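Local atomic coordinates of possible prolidase (Bifidobacterium longum NCC2705, PDB entry 2P9B), a protein that is a putative amidohydrolase, possibly a prolidase, that probably hydrolyses carbon-nitrogen bonds. Residues A[241-246]-A[260-265]. Sequence-based numbering, arbitrary orientation.
Sequences VIVGAH and GVDTIE
D262 and V243 meet where two parallel strands begin to pair, and a side chain makes the first bond there: V243 N reaches D262 OD2 at 2.8 Å, almost straight at 172°, on the lone pair turned away from OD1. CG beside its own backbone N (chi1 -54°) brings OD2 to the V243 amide, and the two side chains cross at about a right angle. H237 NE2 also bonds OD2, while L285 N takes OD1, so both oxygens of this buried group are gripped. An asparagine here has one carbonyl oxygen for two backbone donors, so whichever way it turned, V243 N or L285 N would probably be left facing an NH2 group. Backbone pairing follows, T263 N to V243 O (3.0 Å), A245 N to T263 O and E265 N to A245 O. On one face V261 CG1 packs 3.6 Å from A245 CB, near S256 of the connecting helix 250-259. On the other, G244, without a side chain, lets its CA lie 3.1 Å from T263 OG1, with E265 OE1 close by. T263 OG1 donates to E265 OE2 on its syn lone pair (2.8 Å); the bend at chi2 (67°) folds the glutamate back over the strands, and salt bridges to R133 and K203 hold its two oxygens. The parallel pairing, with helix 250-259 between the strands, makes a beta-alpha-beta crossover, the repeating element of the TIM-barrel fold to which amidohydrolases belong.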
ATOM      1  N   VAL A 241      -5.713 -14.099   7.908  1.00 12.36           N
ATOM      2  CA  VAL A 241      -4.633 -13.360   7.274  1.00 12.20           C
ATOM      3  C   VAL A 241      -4.865 -13.210   5.770  1.00 12.02           C
ATOM      4  O   VAL A 241      -5.173 -14.182   5.084  1.00 14.51           O
ATOM      5  CB  VAL A 241      -3.285 -14.065   7.535  1.00 12.25           C
ATOM      6  CG1 VAL A 241      -2.176 -13.398   6.740  1.00 12.64           C
ATOM      7  CG2 VAL A 241      -2.964 -14.004   9.022  1.00 12.03           C
ATOM      8  N   ILE A 242      -4.729 -11.987   5.258  1.00 12.73           N
ATOM      9  CA  ILE A 242      -4.934 -11.755   3.830  1.00 12.14           C
ATOM     10  C   ILE A 242      -3.714 -12.141   3.002  1.00 10.72           C
ATOM     11  O   ILE A 242      -2.568 -11.925   3.403  1.00 12.81           O
ATOM     12  CB  ILE A 242      -5.292 -10.282   3.520  1.00 14.15           C
ATOM     13  CG1 ILE A 242      -4.203  -9.354   4.037  1.00 17.09           C
ATOM     14  CG2 ILE A 242      -6.643  -9.934   4.132  1.00 16.74           C
ATOM     15  CD1 ILE A 242      -4.343  -7.924   3.535  1.00 20.37           C
ATOM     16  N   VAL A 243      -3.981 -12.709   1.833  1.00 11.54           N
ATOM     17  CA  VAL A 243      -2.942 -13.171   0.926  1.00 11.65           C
ATOM     18  C   VAL A 243      -2.874 -12.342  -0.350  1.00 12.37           C
ATOM     19  O   VAL A 243      -3.896 -12.032  -0.954  1.00 12.70           O
ATOM     20  CB  VAL A 243      -3.196 -14.644   0.544  1.00 12.60           C
ATOM     21  CG1 VAL A 243      -2.134 -15.133  -0.428  1.00 13.07           C
ATOM     22  CG2 VAL A 243      -3.221 -15.502   1.801  1.00 13.24           C
ATOM     23  N   GLY A 244      -1.655 -11.989  -0.739  1.00 10.33           N
ATOM     24  CA  GLY A 244      -1.440 -11.231  -1.952  1.00 10.55           C
ATOM     25  C   GLY A 244      -0.597 -12.076  -2.879  1.00 10.89           C
ATOM     26  O   GLY A 244       0.256 -12.847  -2.432  1.00 11.79           O
ATOM     27  N   ALA A 245      -0.846 -11.962  -4.177  1.00 10.84           N
ATOM     28  CA  ALA A 245      -0.078 -12.725  -5.140  1.00 11.30           C
ATOM     29  C   ALA A 245       0.385 -11.787  -6.230  1.00 12.47           C
ATOM     30  O   ALA A 245      -0.391 -11.001  -6.762  1.00 13.78           O
ATOM     31  CB  ALA A 245      -0.928 -13.836  -5.737  1.00 13.49           C
ATOM     32  N   HIS A 246       1.667 -11.855  -6.533  1.00 14.27           N
ATOM     33  CA  HIS A 246       2.225 -11.032  -7.578  1.00 16.29           C
ATOM     34  C   HIS A 246       2.038 -11.844  -8.861  1.00 15.44           C
ATOM     35  O   HIS A 246       2.459 -12.996  -8.948  1.00 15.36           O
ATOM     36  CB  HIS A 246       3.690 -10.737  -7.232  1.00 24.53           C
ATOM     37  CG  HIS A 246       4.673 -11.136  -8.280  1.00 31.64           C
ATOM     38  ND1 HIS A 246       4.792 -10.471  -9.481  1.00 34.78           N
ATOM     39  CD2 HIS A 246       5.631 -12.093  -8.280  1.00 35.28           C
ATOM     40  CE1 HIS A 246       5.786 -10.999 -10.174  1.00 36.57           C
ATOM     41  NE2 HIS A 246       6.312 -11.985  -9.469  1.00 37.30           N
ATOM     42  N   GLY A 260      -8.056 -18.308  -4.392  1.00 14.56           N
ATOM     43  CA  GLY A 260      -8.648 -17.535  -3.314  1.00 14.05           C
ATOM     44  C   GLY A 260      -7.784 -16.394  -2.794  1.00 13.15           C
ATOM     45  O   GLY A 260      -7.987 -15.919  -1.677  1.00 14.87           O
ATOM     46  N   VAL A 261      -6.822 -15.960  -3.601  1.00 13.05           N
ATOM     47  CA  VAL A 261      -5.933 -14.862  -3.231  1.00 12.70           C
ATOM     48  C   VAL A 261      -6.751 -13.590  -3.053  1.00 13.12           C
ATOM     49  O   VAL A 261      -7.607 -13.266  -3.878  1.00 15.68           O
ATOM     50  CB  VAL A 261      -4.846 -14.639  -4.320  1.00 12.95           C
ATOM     51  CG1 VAL A 261      -4.065 -13.363  -4.052  1.00 14.49           C
ATOM     52  CG2 VAL A 261      -3.902 -15.817  -4.344  1.00 13.97           C
ATOM     53  N   ASP A 262      -6.476 -12.865  -1.975  1.00 11.40           N
ATOM     54  CA  ASP A 262      -7.203 -11.637  -1.666  1.00 11.79           C
ATOM     55  C   ASP A 262      -6.813 -10.408  -2.477  1.00 12.08           C
ATOM     56  O   ASP A 262      -7.660  -9.562  -2.767  1.00 13.38           O
ATOM     57  CB  ASP A 262      -7.064 -11.374  -0.181  1.00 11.42           C
ATOM     58  CG  ASP A 262      -7.493 -12.570   0.629  1.00 13.84           C
ATOM     59  OD1 ASP A 262      -8.716 -12.818   0.703  1.00 14.88           O
ATOM     60  OD2 ASP A 262      -6.612 -13.277   1.158  1.00 13.94           O
ATOM     61  N   THR A 263      -5.537 -10.297  -2.831  1.00 11.78           N
ATOM     62  CA  THR A 263      -5.090  -9.159  -3.623  1.00 11.57           C
ATOM     63  C   THR A 263      -4.157  -9.597  -4.737  1.00 11.80           C
ATOM     64  O   THR A 263      -3.305 -10.467  -4.545  1.00 12.34           O
ATOM     65  CB  THR A 263      -4.339  -8.109  -2.765  1.00 11.64           C
ATOM     66  OG1 THR A 263      -3.148  -8.690  -2.226  1.00 12.40           O
ATOM     67  CG2 THR A 263      -5.218  -7.609  -1.640  1.00 13.28           C
ATOM     68  N   ILE A 264      -4.338  -9.000  -5.905  1.00 11.07           N
ATOM     69  CA  ILE A 264      -3.486  -9.298  -7.045  1.00 10.60           C
ATOM     70  C   ILE A 264      -2.575  -8.084  -7.209  1.00 10.73           C
ATOM     71  O   ILE A 264      -3.066  -6.959  -7.314  1.00 11.44           O
ATOM     72  CB  ILE A 264      -4.307  -9.461  -8.341  1.00  9.84           C
ATOM     73  CG1 ILE A 264      -5.268 -10.649  -8.213  1.00 12.11           C
ATOM     74  CG2 ILE A 264      -3.365  -9.626  -9.537  1.00 11.68           C
ATOM     75  CD1 ILE A 264      -4.593 -12.002  -8.064  1.00 14.82           C
ATOM     76  N   GLU A 265      -1.263  -8.309  -7.205  1.00 11.79           N
ATOM     77  CA  GLU A 265      -0.302  -7.223  -7.381  1.00 12.48           C
ATOM     78  C   GLU A 265       0.188  -7.209  -8.821  1.00 12.85           C
ATOM     79  O   GLU A 265       0.524  -8.253  -9.378  1.00 13.72           O
ATOM     80  CB  GLU A 265       0.904  -7.370  -6.449  1.00 14.96           C
ATOM     81  CG  GLU A 265       0.658  -6.876  -5.033  1.00 22.54           C
ATOM     82  CD  GLU A 265      -0.351  -7.715  -4.301  1.00 24.26           C
ATOM     83  OE1 GLU A 265      -0.162  -8.950  -4.267  1.00 29.37           O
ATOM     84  OE2 GLU A 265      -1.321  -7.148  -3.758  1.00 18.98           O
TER